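Local coordinates for conserved hypothetical protein (PDB 4QDY) that is of unknown function but is built from two YbbR-like domains joined end to end, and pairs with a second copy of itself, at residues A152-S157 against G166-Q171; V108-E113 against V128-K133; V135-D140 against A182-F187; V123-V128 against E158-N163; S30-E35 against I95-G100. One frame throughout, in Å; residues are numbered along the deposited sequence.

In the fold
Contact 5 comes first along the chain, closing a loop of about sixty residues within the first YbbR-like range where 30-35 meets strand 87-113. That long strand carries on into the second range, and its far end enters contact 2, which closes the short loop back to 128-133. Contact 3 then joins strand 135-138 to 182-187, and contact 1, the hairpin of 152-157 and 166-171, is nested inside the loop it closes. Contact 4 crosses contacts 1, 2 and 3, tying the hairpin loop to strand 124-130 and sharing Val128 with contact 2. Contacts 3 and 5 touch where Asp140 meets Lys98 and Gly100, where the two halves of the chain meet.

Contact 1 (A152-S157 against G166-Q171); sequences AVLPTS and GSVPLQ
Val168 sits at the apolar centre and spreads its two methyls over different neighbours. With CG1 anti to its own carbonyl carbon (chi1 -66°), that branch lies 3.7 Å from Pro155 CD, the two side chains meeting at about a right angle, and also reaches Leu154. The other branch, CG2, comes to 3.8 Å from Ala152 CB. The same Ala152 methyl is met by Leu170 CD2, also at 3.8 Å, so it is held between two residues of strand 164-173. Further out, the two proline rings lie obliquely to each other, Pro155 CG 4.1 Å from Pro169 CD. At the polar edge Gln171, extended beyond CG, brings OE1 to 3.5 Å from Val153 CG1. The one hydrogen bond across is weak: Val153 N reaches Pro169 O at 3.4 Å with a bent angle of 122°, while Leu154 N turns to the backbone of Glu113. Pro169 and Gln171 also pack on Thr96 and Thr72 of the second subunit. Pro155 and Pro169 have no N-H to give, consistent with the poor backbone pairing here. This is the loop end of the antiparallel beta hairpin of strands 149-153 and 164-173, where the pairing gives out.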
# COMPACT_ATOMS: atom_id res chain seq x y z
N ALA A 152 -19.65 1.23 6.16
CA ALA A 152 -19.21 1.19 7.55
C ALA A 152 -19.30 -0.25 8.02
O ALA A 152 -20.25 -0.65 8.70
CB ALA A 152 -20.05 2.14 8.39
N VAL A 153 -18.33 -1.06 7.55
CA VAL A 153 -18.24 -2.50 7.77
C VAL A 153 -17.75 -2.79 9.22
O VAL A 153 -16.76 -2.22 9.68
CB VAL A 153 -17.34 -3.18 6.69
CG1 VAL A 153 -15.96 -2.53 6.57
CG2 VAL A 153 -17.22 -4.69 6.90
N LEU A 154 -18.47 -3.69 9.91
CA LEU A 154 -18.17 -4.16 11.26
C LEU A 154 -16.90 -5.03 11.23
O LEU A 154 -16.84 -5.94 10.39
CB LEU A 154 -19.38 -4.95 11.83
CG LEU A 154 -19.23 -5.66 13.19
CD1 LEU A 154 -19.13 -4.68 14.34
CD2 LEU A 154 -20.42 -6.56 13.45
N PRO A 155 -15.89 -4.80 12.11
CA PRO A 155 -14.67 -5.64 12.08
C PRO A 155 -15.00 -7.12 12.27
O PRO A 155 -15.89 -7.46 13.06
CB PRO A 155 -13.84 -5.10 13.25
CG PRO A 155 -14.32 -3.71 13.44
CD PRO A 155 -15.78 -3.76 13.16
N THR A 156 -14.31 -7.99 11.51
CA THR A 156 -14.48 -9.45 11.46
C THR A 156 -14.42 -10.07 12.87
O THR A 156 -15.19 -10.99 13.16
CB THR A 156 -13.39 -10.06 10.55
OG1 THR A 156 -13.36 -9.35 9.31
CG2 THR A 156 -13.61 -11.54 10.28
N SER A 157 -13.54 -9.55 13.75
CA SER A 157 -13.34 -10.00 15.13
C SER A 157 -14.54 -9.70 16.05
O SER A 157 -14.69 -10.36 17.08
CB SER A 157 -12.09 -9.34 15.71
OG SER A 157 -12.20 -7.93 15.71
N GLY A 166 -19.47 0.94 18.88
CA GLY A 166 -18.04 0.92 18.63
C GLY A 166 -17.62 1.48 17.29
O GLY A 166 -18.45 1.64 16.38
N SER A 167 -16.32 1.77 17.16
CA SER A 167 -15.73 2.33 15.95
C SER A 167 -15.58 1.25 14.89
O SER A 167 -15.04 0.17 15.15
CB SER A 167 -14.37 2.96 16.25
OG SER A 167 -14.51 4.03 17.18
N VAL A 168 -16.10 1.54 13.68
CA VAL A 168 -16.05 0.64 12.53
C VAL A 168 -15.34 1.38 11.37
O VAL A 168 -15.63 2.56 11.15
CB VAL A 168 -17.44 0.09 12.10
CG1 VAL A 168 -18.04 -0.82 13.17
CG2 VAL A 168 -18.42 1.20 11.72
N PRO A 169 -14.42 0.72 10.63
CA PRO A 169 -13.74 1.43 9.53
C PRO A 169 -14.66 1.73 8.34
O PRO A 169 -15.65 1.02 8.13
CB PRO A 169 -12.65 0.44 9.11
CG PRO A 169 -13.15 -0.89 9.50
CD PRO A 169 -13.94 -0.67 10.76
N LEU A 170 -14.32 2.78 7.58
CA LEU A 170 -15.06 3.20 6.40
C LEU A 170 -14.29 2.81 5.14
O LEU A 170 -13.08 3.07 5.05
CB LEU A 170 -15.33 4.72 6.42
CG LEU A 170 -16.37 5.21 7.44
CD1 LEU A 170 -16.21 6.68 7.71
CD2 LEU A 170 -17.79 4.89 6.99
N GLN A 171 -14.98 2.15 4.18
CA GLN A 171 -14.41 1.70 2.91
C GLN A 171 -15.22 2.22 1.72
O GLN A 171 -16.44 2.32 1.80
CB GLN A 171 -14.36 0.16 2.83
CG GLN A 171 -13.40 -0.51 3.82
CD GLN A 171 -13.41 -2.01 3.70
OE1 GLN A 171 -14.44 -2.65 3.46
NE2 GLN A 171 -12.26 -2.62 3.95

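Contact 2 (V108-E113 against V128-K133); sequences VKIVPE and VMVSDK
Two strands of the second YbbR-like domain, both parts of one curled sheet but not neighbours in it, face each other here: the end of strand 87-113 and strand 124-130 run roughly antiparallel and meet through side chains, with no hydrogen bond between them. Pro112 and Val128 make the contact at one end. Val128 CG1, anti to the backbone N (chi1 -176°), lies 3.7 Å from Pro112 CB and also touches CG of the ring, the two side chains sliding past each other in opposite directions. Next along, Ile110 and Val130 come together obliquely through single methyls, Ile110 CG2 to Val130 CG2 at 3.9 Å. The other branch of Ile110 reaches beyond the strand: its CD1 stands 3.4 Å from Asp132 O and rests against the backbone of Lys133. At the far end Val108 CA approaches Lys133 O at 3.4 Å in a CA-H...O contact. Lys133 bends back along its own segment, and its NZ bonds Val130 O at 2.7 Å, the donor tilted 20° from the carbonyl plane, which ties the turn after strand 124-130 to the strand itself. Asp132 OD1 and Ser131 OG are bonded to strand 183-196, through Thr189 OG1 and Ile190 O, while the backbone of Val111 pairs with strand 149-153. Each side is therefore held by its own neighbours. What joins the two is apolar side-chain contact, with a CA-H...O contact and a methyl on backbone carbonyls at the far end; no backbone bond crosses, so the contact itself imposes no hydrogen-bonded register.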
# COMPACT_ATOMS: atom_id res chain seq x y z
N VAL A 108 -22.42 11.24 1.02
CA VAL A 108 -23.40 11.14 2.10
C VAL A 108 -23.97 9.71 2.15
O VAL A 108 -24.49 9.30 3.19
CB VAL A 108 -24.54 12.19 1.94
CG1 VAL A 108 -24.01 13.61 2.17
CG2 VAL A 108 -25.24 12.09 0.59
N LYS A 109 -23.86 8.95 1.03
CA LYS A 109 -24.34 7.58 0.90
C LYS A 109 -23.44 6.62 1.70
O LYS A 109 -22.60 5.91 1.12
CB LYS A 109 -24.41 7.17 -0.58
N ILE A 110 -23.61 6.62 3.04
CA ILE A 110 -22.85 5.78 3.98
C ILE A 110 -23.77 4.63 4.41
O ILE A 110 -24.81 4.86 5.03
CB ILE A 110 -22.30 6.61 5.18
CG1 ILE A 110 -21.50 7.84 4.67
CG2 ILE A 110 -21.46 5.72 6.12
CD1 ILE A 110 -21.20 8.90 5.68
N VAL A 111 -23.38 3.40 4.05
CA VAL A 111 -24.16 2.19 4.28
C VAL A 111 -23.47 1.29 5.32
O VAL A 111 -22.34 0.85 5.09
CB VAL A 111 -24.37 1.42 2.94
CG1 VAL A 111 -25.12 0.11 3.16
CG2 VAL A 111 -25.08 2.28 1.91
N PRO A 112 -24.14 0.93 6.44
CA PRO A 112 -23.51 0.00 7.40
C PRO A 112 -23.58 -1.44 6.89
O PRO A 112 -24.59 -1.82 6.28
CB PRO A 112 -24.32 0.20 8.68
CG PRO A 112 -25.36 1.26 8.37
CD PRO A 112 -25.49 1.32 6.89
N GLU A 113 -22.52 -2.23 7.11
CA GLU A 113 -22.43 -3.62 6.67
C GLU A 113 -22.08 -4.55 7.83
O GLU A 113 -21.08 -4.33 8.52
CB GLU A 113 -21.38 -3.79 5.54
CG GLU A 113 -21.76 -3.14 4.21
CD GLU A 113 -22.91 -3.75 3.44
OE1 GLU A 113 -23.19 -4.96 3.61
OE2 GLU A 113 -23.49 -3.03 2.60
N VAL A 128 -29.71 0.12 12.97
CA VAL A 128 -28.26 0.37 12.88
C VAL A 128 -28.06 1.86 12.57
O VAL A 128 -28.52 2.34 11.53
CB VAL A 128 -27.51 -0.54 11.86
CG1 VAL A 128 -26.01 -0.28 11.91
CG2 VAL A 128 -27.79 -2.02 12.12
N MSE A 129 -27.40 2.57 13.49
CA MSE A 129 -27.08 4.00 13.37
C MSE A 129 -25.60 4.20 13.06
O MSE A 129 -24.76 3.49 13.60
CB MSE A 129 -27.45 4.75 14.67
CG MSE A 129 -28.95 4.95 14.90
SE MSE A 129 -29.78 6.29 13.73
CE MSE A 129 -28.81 7.90 14.33
N VAL A 130 -25.30 5.17 12.19
CA VAL A 130 -23.94 5.56 11.81
C VAL A 130 -23.80 7.04 12.23
O VAL A 130 -24.64 7.87 11.86
CB VAL A 130 -23.61 5.28 10.31
CG1 VAL A 130 -24.65 5.86 9.35
CG2 VAL A 130 -22.20 5.75 9.95
N SER A 131 -22.79 7.35 13.06
CA SER A 131 -22.55 8.69 13.62
C SER A 131 -22.23 9.73 12.54
O SER A 131 -22.70 10.87 12.65
CB SER A 131 -21.42 8.65 14.63
OG SER A 131 -21.79 7.87 15.75
N ASP A 132 -21.45 9.36 11.52
CA ASP A 132 -21.08 10.29 10.45
C ASP A 132 -22.07 10.18 9.29
O ASP A 132 -22.37 9.08 8.83
CB ASP A 132 -19.64 10.04 9.98
CG ASP A 132 -18.63 10.39 11.06
OD1 ASP A 132 -18.44 9.56 11.98
OD2 ASP A 132 -18.07 11.50 11.01
N LYS A 133 -22.60 11.34 8.86
CA LYS A 133 -23.58 11.46 7.78
C LYS A 133 -22.94 11.98 6.49
O LYS A 133 -23.53 11.85 5.42
CB LYS A 133 -24.73 12.39 8.21
CG LYS A 133 -25.91 11.70 8.91
CD LYS A 133 -25.63 11.05 10.27
CE LYS A 133 -26.86 10.37 10.81
NZ LYS A 133 -26.63 9.74 12.13

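Contact 3 (V135-D140 against A182-F187); sequences VSITSD and AVITPF
Thr138 N donates to Val183 O at 2.7 Å with an N-H...O angle of 167°, and Val183 N returns a bond of the same length to Thr138 O. Two residues along, Ser136 and Thr185 repeat the exchange: Ser136 N to Thr185 O at 2.8 Å, Thr185 N to Ser136 O at 2.7 Å. Between these hydrogen-bonded pairs stands the non-hydrogen-bonded pair Ile137 and Ile184, making regular antiparallel pairing between strands 135-138 and 183-185. Strand 135-138 is an inner strand in the part of the mixed sheet that lies in the second YbbR-like range, since its other edge bonds to strand 87-113 through Val135 and Ile137. One face carries Ser136, Thr138, Val183 and Thr185; the other carries the isoleucines, and there Ile184 also packs on Leu170. Ile137 CG2, anti to the backbone N, lies 3.6 Å from Ala182 CB, while its CG1 faces CG1 of Ile184. At the opposite end Val135 CG1 meets Pro186 CD at 3.8 Å, the side chains at about a right angle, just after the cis peptide between Thr185 and Pro186. The chain turns a corner at Ser139, whose CB rests 3.8 Å from Ala182 CB and whose OG bonds Thr143 OG1 and Pro181 O; Asp140 then caps the following helix, OD1 accepting from Thr143 N.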
# COMPACT_ATOMS: atom_id res chain seq x y z
N VAL A 135 -18.84 12.18 4.53
CA VAL A 135 -17.42 11.81 4.54
C VAL A 135 -16.72 12.38 3.29
O VAL A 135 -17.36 12.57 2.25
CB VAL A 135 -17.14 10.28 4.67
CG1 VAL A 135 -17.59 9.74 6.03
CG2 VAL A 135 -17.76 9.48 3.53
N SER A 136 -15.42 12.65 3.41
CA SER A 136 -14.57 13.13 2.32
C SER A 136 -13.69 12.00 1.82
O SER A 136 -13.10 11.27 2.63
CB SER A 136 -13.73 14.32 2.77
OG SER A 136 -12.85 14.76 1.75
N ILE A 137 -13.60 11.85 0.50
CA ILE A 137 -12.80 10.79 -0.11
C ILE A 137 -11.72 11.43 -0.98
O ILE A 137 -12.02 12.28 -1.81
CB ILE A 137 -13.66 9.77 -0.92
CG1 ILE A 137 -14.82 9.15 -0.11
CG2 ILE A 137 -12.79 8.67 -1.51
CD1 ILE A 137 -16.12 9.97 -0.02
N THR A 138 -10.47 11.00 -0.78
CA THR A 138 -9.31 11.46 -1.55
C THR A 138 -8.77 10.27 -2.35
O THR A 138 -8.57 9.19 -1.78
CB THR A 138 -8.26 12.09 -0.62
OG1 THR A 138 -8.88 13.09 0.19
CG2 THR A 138 -7.09 12.70 -1.39
N SER A 139 -8.57 10.46 -3.66
CA SER A 139 -8.06 9.45 -4.60
C SER A 139 -7.74 10.10 -5.94
O SER A 139 -7.69 11.33 -6.03
CB SER A 139 -9.07 8.31 -4.77
OG SER A 139 -8.55 7.24 -5.54
N ASP A 140 -7.52 9.29 -6.99
CA ASP A 140 -7.33 9.79 -8.35
C ASP A 140 -8.73 10.00 -8.95
O ASP A 140 -9.69 9.44 -8.41
CB ASP A 140 -6.44 8.85 -9.19
CG ASP A 140 -6.90 7.40 -9.26
OD1 ASP A 140 -8.02 7.16 -9.75
OD2 ASP A 140 -6.09 6.51 -8.93
N ALA A 182 -8.61 4.41 -2.08
CA ALA A 182 -9.02 5.76 -1.70
C ALA A 182 -8.83 6.01 -0.21
O ALA A 182 -8.94 5.08 0.59
CB ALA A 182 -10.47 5.97 -2.08
N VAL A 183 -8.55 7.27 0.17
CA VAL A 183 -8.35 7.71 1.55
C VAL A 183 -9.63 8.43 2.00
O VAL A 183 -10.01 9.44 1.40
CB VAL A 183 -7.09 8.61 1.69
CG1 VAL A 183 -6.89 9.05 3.14
CG2 VAL A 183 -5.85 7.88 1.18
N ILE A 184 -10.30 7.91 3.03
CA ILE A 184 -11.56 8.46 3.53
C ILE A 184 -11.31 9.24 4.82
O ILE A 184 -10.53 8.79 5.67
CB ILE A 184 -12.61 7.34 3.73
CG1 ILE A 184 -12.72 6.47 2.44
CG2 ILE A 184 -13.99 7.91 4.15
CD1 ILE A 184 -13.55 5.28 2.53
N THR A 185 -11.95 10.41 4.96
CA THR A 185 -11.85 11.27 6.13
C THR A 185 -13.29 11.61 6.60
O THR A 185 -14.04 12.24 5.84
CB THR A 185 -11.00 12.52 5.83
OG1 THR A 185 -9.75 12.10 5.29
CG2 THR A 185 -10.76 13.37 7.07
N PRO A 186 -13.71 11.19 7.81
CA PRO A 186 -12.96 10.41 8.82
C PRO A 186 -12.67 8.99 8.32
O PRO A 186 -13.40 8.48 7.46
CB PRO A 186 -13.91 10.40 10.03
CG PRO A 186 -15.28 10.56 9.45
CD PRO A 186 -15.08 11.49 8.28
N PHE A 187 -11.60 8.37 8.83
CA PHE A 187 -11.18 7.01 8.44
C PHE A 187 -12.13 5.95 9.03
O PHE A 187 -12.21 4.85 8.49
CB PHE A 187 -9.73 6.73 8.85
CG PHE A 187 -9.36 7.05 10.28
CD1 PHE A 187 -9.56 6.12 11.29
CD2 PHE A 187 -8.76 8.26 10.60
CE1 PHE A 187 -9.21 6.42 12.61
CE2 PHE A 187 -8.40 8.55 11.92
CZ PHE A 187 -8.62 7.63 12.91

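Contact 4 (V123-V128 against E158-N163); sequences VQIENV and ERITGN
The loop of the hairpin between strands 149-153 and 164-173 lies against the start of strand 124-130, at the end of the second YbbR-like domain far from the first. Val123 makes the main approach. Its two methyls diverge: CG1 is anti to the backbone N (chi1 173°) and 4.5 Å from Ile160 CG2, which leaves CG2 anti to the carbonyl carbon and 3.4 Å from Thr161 O. The same Ile160 methyl is met by Ile125 CG1 at 4.3 Å, so it sits against two residues, Val123 just before the strand and Ile125 within it. Ile160 is buried, packing also on Leu154 and Thr195, and its backbone bonds to Gln118 and Asp120. No hydrogen bond joins the two segments; each is held from elsewhere. Strand 124-130 pairs with strand 183-196, where Glu126 and Asn127 both face Thr194 in a classic beta bulge. On the loop side, Asn163 OD1 accepts from Thr195 N. Arg159 curls back over the loop backbone, giving NH1 to Thr156 O and also to Glu158 O at 3.2 Å, an oxygen that lies near the guanidinium plane although NH1 stands well above the carbonyl plane, 58° out of it.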
# COMPACT_ATOMS: atom_id res chain seq x y z
N VAL A 123 -30.35 -13.47 18.80
CA VAL A 123 -30.43 -12.01 18.72
C VAL A 123 -30.94 -11.58 17.33
O VAL A 123 -30.53 -12.15 16.31
CB VAL A 123 -29.03 -11.37 19.03
CG1 VAL A 123 -29.02 -9.87 18.81
CG2 VAL A 123 -28.58 -11.70 20.46
N GLN A 124 -31.83 -10.56 17.30
CA GLN A 124 -32.40 -9.96 16.08
C GLN A 124 -32.12 -8.45 16.08
O GLN A 124 -32.41 -7.78 17.07
CB GLN A 124 -33.91 -10.25 15.99
N ILE A 125 -31.52 -7.93 14.99
CA ILE A 125 -31.15 -6.51 14.87
C ILE A 125 -32.40 -5.66 14.56
O ILE A 125 -33.13 -5.95 13.61
CB ILE A 125 -30.03 -6.28 13.82
CG1 ILE A 125 -28.72 -6.99 14.26
CG2 ILE A 125 -29.78 -4.78 13.58
CD1 ILE A 125 -27.52 -6.89 13.31
N GLU A 126 -32.62 -4.61 15.37
CA GLU A 126 -33.73 -3.66 15.28
C GLU A 126 -33.36 -2.46 14.39
O GLU A 126 -34.07 -2.19 13.42
CB GLU A 126 -34.12 -3.18 16.70
CG GLU A 126 -35.19 -2.10 16.76
CD GLU A 126 -36.57 -2.50 16.28
OE1 GLU A 126 -37.16 -3.44 16.86
OE2 GLU A 126 -37.10 -1.80 15.38
N ASN A 127 -32.28 -1.74 14.73
CA ASN A 127 -31.82 -0.54 14.01
C ASN A 127 -30.30 -0.42 14.05
O ASN A 127 -29.67 -0.79 15.05
CB ASN A 127 -32.47 0.71 14.64
CG ASN A 127 -32.11 2.03 14.01
OD1 ASN A 127 -31.91 2.16 12.80
ND2 ASN A 127 -32.10 3.08 14.82
N VAL A 128 -29.71 0.12 12.97
CA VAL A 128 -28.26 0.37 12.88
C VAL A 128 -28.06 1.86 12.57
O VAL A 128 -28.52 2.34 11.53
CB VAL A 128 -27.51 -0.54 11.86
CG1 VAL A 128 -26.01 -0.28 11.91
CG2 VAL A 128 -27.79 -2.02 12.12
N GLU A 158 -15.36 -8.68 15.70
CA GLU A 158 -16.51 -8.26 16.51
C GLU A 158 -17.75 -9.13 16.26
O GLU A 158 -17.95 -9.61 15.15
CB GLU A 158 -16.85 -6.79 16.24
CG GLU A 158 -15.76 -5.78 16.55
CD GLU A 158 -15.35 -5.59 18.01
OE1 GLU A 158 -16.13 -5.97 18.91
OE2 GLU A 158 -14.28 -4.98 18.23
N ARG A 159 -18.58 -9.30 17.31
CA ARG A 159 -19.82 -10.08 17.29
C ARG A 159 -20.99 -9.28 17.87
O ARG A 159 -20.81 -8.54 18.84
CB ARG A 159 -19.66 -11.40 18.08
CG ARG A 159 -18.66 -12.42 17.51
CD ARG A 159 -19.14 -13.08 16.23
NE ARG A 159 -18.20 -14.09 15.75
CZ ARG A 159 -17.20 -13.85 14.90
NH1 ARG A 159 -17.00 -12.63 14.42
NH2 ARG A 159 -16.40 -14.83 14.52
N ILE A 160 -22.20 -9.45 17.30
CA ILE A 160 -23.42 -8.79 17.78
C ILE A 160 -24.17 -9.80 18.67
O ILE A 160 -24.81 -10.73 18.17
CB ILE A 160 -24.30 -8.23 16.62
CG1 ILE A 160 -23.52 -7.29 15.65
CG2 ILE A 160 -25.60 -7.57 17.13
CD1 ILE A 160 -22.93 -5.95 16.23
N THR A 161 -24.04 -9.63 20.00
CA THR A 161 -24.67 -10.49 21.01
C THR A 161 -25.74 -9.69 21.78
O THR A 161 -26.43 -10.23 22.64
CB THR A 161 -23.61 -11.07 21.96
OG1 THR A 161 -22.92 -10.00 22.62
CG2 THR A 161 -22.61 -11.98 21.25
N GLY A 162 -25.86 -8.41 21.43
CA GLY A 162 -26.80 -7.46 22.02
C GLY A 162 -26.57 -6.07 21.48
O GLY A 162 -26.01 -5.92 20.38
N ASN A 163 -26.99 -5.03 22.23
CA ASN A 163 -26.80 -3.63 21.84
C ASN A 163 -25.30 -3.33 21.76
O ASN A 163 -24.59 -3.47 22.75
CB ASN A 163 -27.52 -2.66 22.79
CG ASN A 163 -29.03 -2.72 22.75
OD1 ASN A 163 -29.66 -3.39 21.92
ND2 ASN A 163 -29.67 -1.95 23.63

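Contact 5 (S30-E35 against I95-G100); sequences SGFASE and ITVKIG
Ser30 meets Lys98 where the chain leaving strand 27-30 runs beside the long strand 87-113, in the part of the mixed beta-sheet that lies in the first YbbR-like range. Its carbonyl carries the sound hydrogen bond of the contact: Lys98 N donates to Ser30 O at 2.9 Å with an angle of 164°. The return bond, Ser30 N to Lys98 O, is weak at 3.4 Å. A water bridges Ser30 OG (3.0 Å) and Lys98 O (2.7 Å), donating to the latter. Lys98 CB rests 3.4 Å from Ser30 O, and from there the fully extended side chain carries NZ off to long, weak ion pairs with Asp140 and Glu142 of the second YbbR-like range. Gly31 follows with a positive phi of 92°, where having no side chain avoids a clash with the preceding carbonyl oxygen; a di(hydroxyethyl)ether molecule, probably from the crystallisation liquor, is bound nearby. This turn delivers Phe32, whose side chain starts toward strand 87-113, CB lying 3.3 Å from Thr96 O. With CG set between the backbone N and the carbonyl carbon (chi1 53°), the ring meets Thr96 O with its edge, nearly in plane, while CD2 comes obliquely to 3.8 Å from Val97 CG2. Phe32 CB also approaches Ile95 CB at 4.3 Å, and the ring packs on Ile20. Past Ala33 the loop turns to the subunit interface: Ser34 touches Phe32 of the second subunit, and Glu35 OE2 accepts a hydrogen bond from Ile20 N of that subunit.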
# COMPACT_ATOMS: atom_id res chain seq x y z
N SER A 30 -1.06 4.63 -5.91
CA SER A 30 -1.58 3.30 -5.54
C SER A 30 -1.07 2.20 -6.49
O SER A 30 -0.43 2.51 -7.50
CB SER A 30 -3.11 3.32 -5.54
OG SER A 30 -3.63 3.57 -6.83
N GLY A 31 -1.38 0.95 -6.16
CA GLY A 31 -1.05 -0.21 -6.98
C GLY A 31 0.26 -0.92 -6.73
O GLY A 31 0.76 -1.62 -7.62
N PHE A 32 0.82 -0.79 -5.51
CA PHE A 32 2.08 -1.40 -5.10
C PHE A 32 2.00 -1.94 -3.67
O PHE A 32 1.16 -1.47 -2.89
CB PHE A 32 3.24 -0.38 -5.21
CG PHE A 32 2.97 0.92 -4.48
CD1 PHE A 32 3.28 1.05 -3.13
CD2 PHE A 32 2.40 2.00 -5.13
CE1 PHE A 32 2.99 2.23 -2.44
CE2 PHE A 32 2.11 3.19 -4.45
CZ PHE A 32 2.42 3.29 -3.11
N ALA A 33 2.88 -2.89 -3.32
CA ALA A 33 2.95 -3.44 -1.97
C ALA A 33 3.75 -2.49 -1.08
O ALA A 33 4.89 -2.16 -1.41
CB ALA A 33 3.58 -4.83 -1.99
N SER A 34 3.12 -2.03 0.02
CA SER A 34 3.67 -1.08 1.00
C SER A 34 5.05 -1.48 1.53
O SER A 34 5.88 -0.60 1.76
CB SER A 34 2.72 -0.96 2.19
OG SER A 34 2.56 -2.19 2.87
N GLU A 35 5.27 -2.79 1.76
CA GLU A 35 6.52 -3.30 2.30
C GLU A 35 7.17 -4.33 1.38
O GLU A 35 6.49 -5.01 0.61
CB GLU A 35 6.30 -3.92 3.69
CG GLU A 35 5.95 -2.89 4.76
CD GLU A 35 5.72 -3.41 6.17
OE1 GLU A 35 5.30 -4.58 6.32
OE2 GLU A 35 5.91 -2.62 7.12
N ILE A 95 8.98 -1.48 -8.17
CA ILE A 95 7.57 -1.44 -7.77
C ILE A 95 6.77 -0.74 -8.87
O ILE A 95 7.29 0.16 -9.54
CB ILE A 95 7.33 -0.79 -6.38
CG1 ILE A 95 7.74 0.71 -6.33
CG2 ILE A 95 7.99 -1.62 -5.26
CD1 ILE A 95 7.29 1.52 -5.09
N THR A 96 5.50 -1.15 -9.07
CA THR A 96 4.60 -0.56 -10.07
C THR A 96 3.71 0.46 -9.36
O THR A 96 2.99 0.11 -8.42
CB THR A 96 3.79 -1.65 -10.78
OG1 THR A 96 4.70 -2.61 -11.33
CG2 THR A 96 2.87 -1.10 -11.87
N VAL A 97 3.76 1.73 -9.80
CA VAL A 97 3.00 2.81 -9.18
C VAL A 97 2.06 3.46 -10.21
O VAL A 97 2.49 3.79 -11.32
CB VAL A 97 3.95 3.87 -8.55
CG1 VAL A 97 3.16 4.96 -7.83
CG2 VAL A 97 4.95 3.24 -7.60
N LYS A 98 0.78 3.66 -9.82
CA LYS A 98 -0.25 4.35 -10.60
C LYS A 98 -0.33 5.79 -10.07
O LYS A 98 -0.95 6.02 -9.03
CB LYS A 98 -1.60 3.62 -10.54
CG LYS A 98 -2.72 4.32 -11.32
CD LYS A 98 -4.08 3.68 -11.08
CE LYS A 98 -5.19 4.43 -11.78
NZ LYS A 98 -6.52 3.83 -11.51
N ILE A 99 0.34 6.72 -10.76
CA ILE A 99 0.35 8.13 -10.36
C ILE A 99 -0.82 8.83 -11.04
O ILE A 99 -0.89 8.87 -12.27
CB ILE A 99 1.72 8.80 -10.67
CG1 ILE A 99 2.90 7.96 -10.13
CG2 ILE A 99 1.75 10.25 -10.13
CD1 ILE A 99 4.31 8.38 -10.60
N GLY A 100 -1.74 9.34 -10.24
CA GLY A 100 -2.91 10.07 -10.70
C GLY A 100 -3.03 11.41 -10.01
O GLY A 100 -2.46 11.60 -8.93
O HOH W 1 -3.52 6.31 -8.15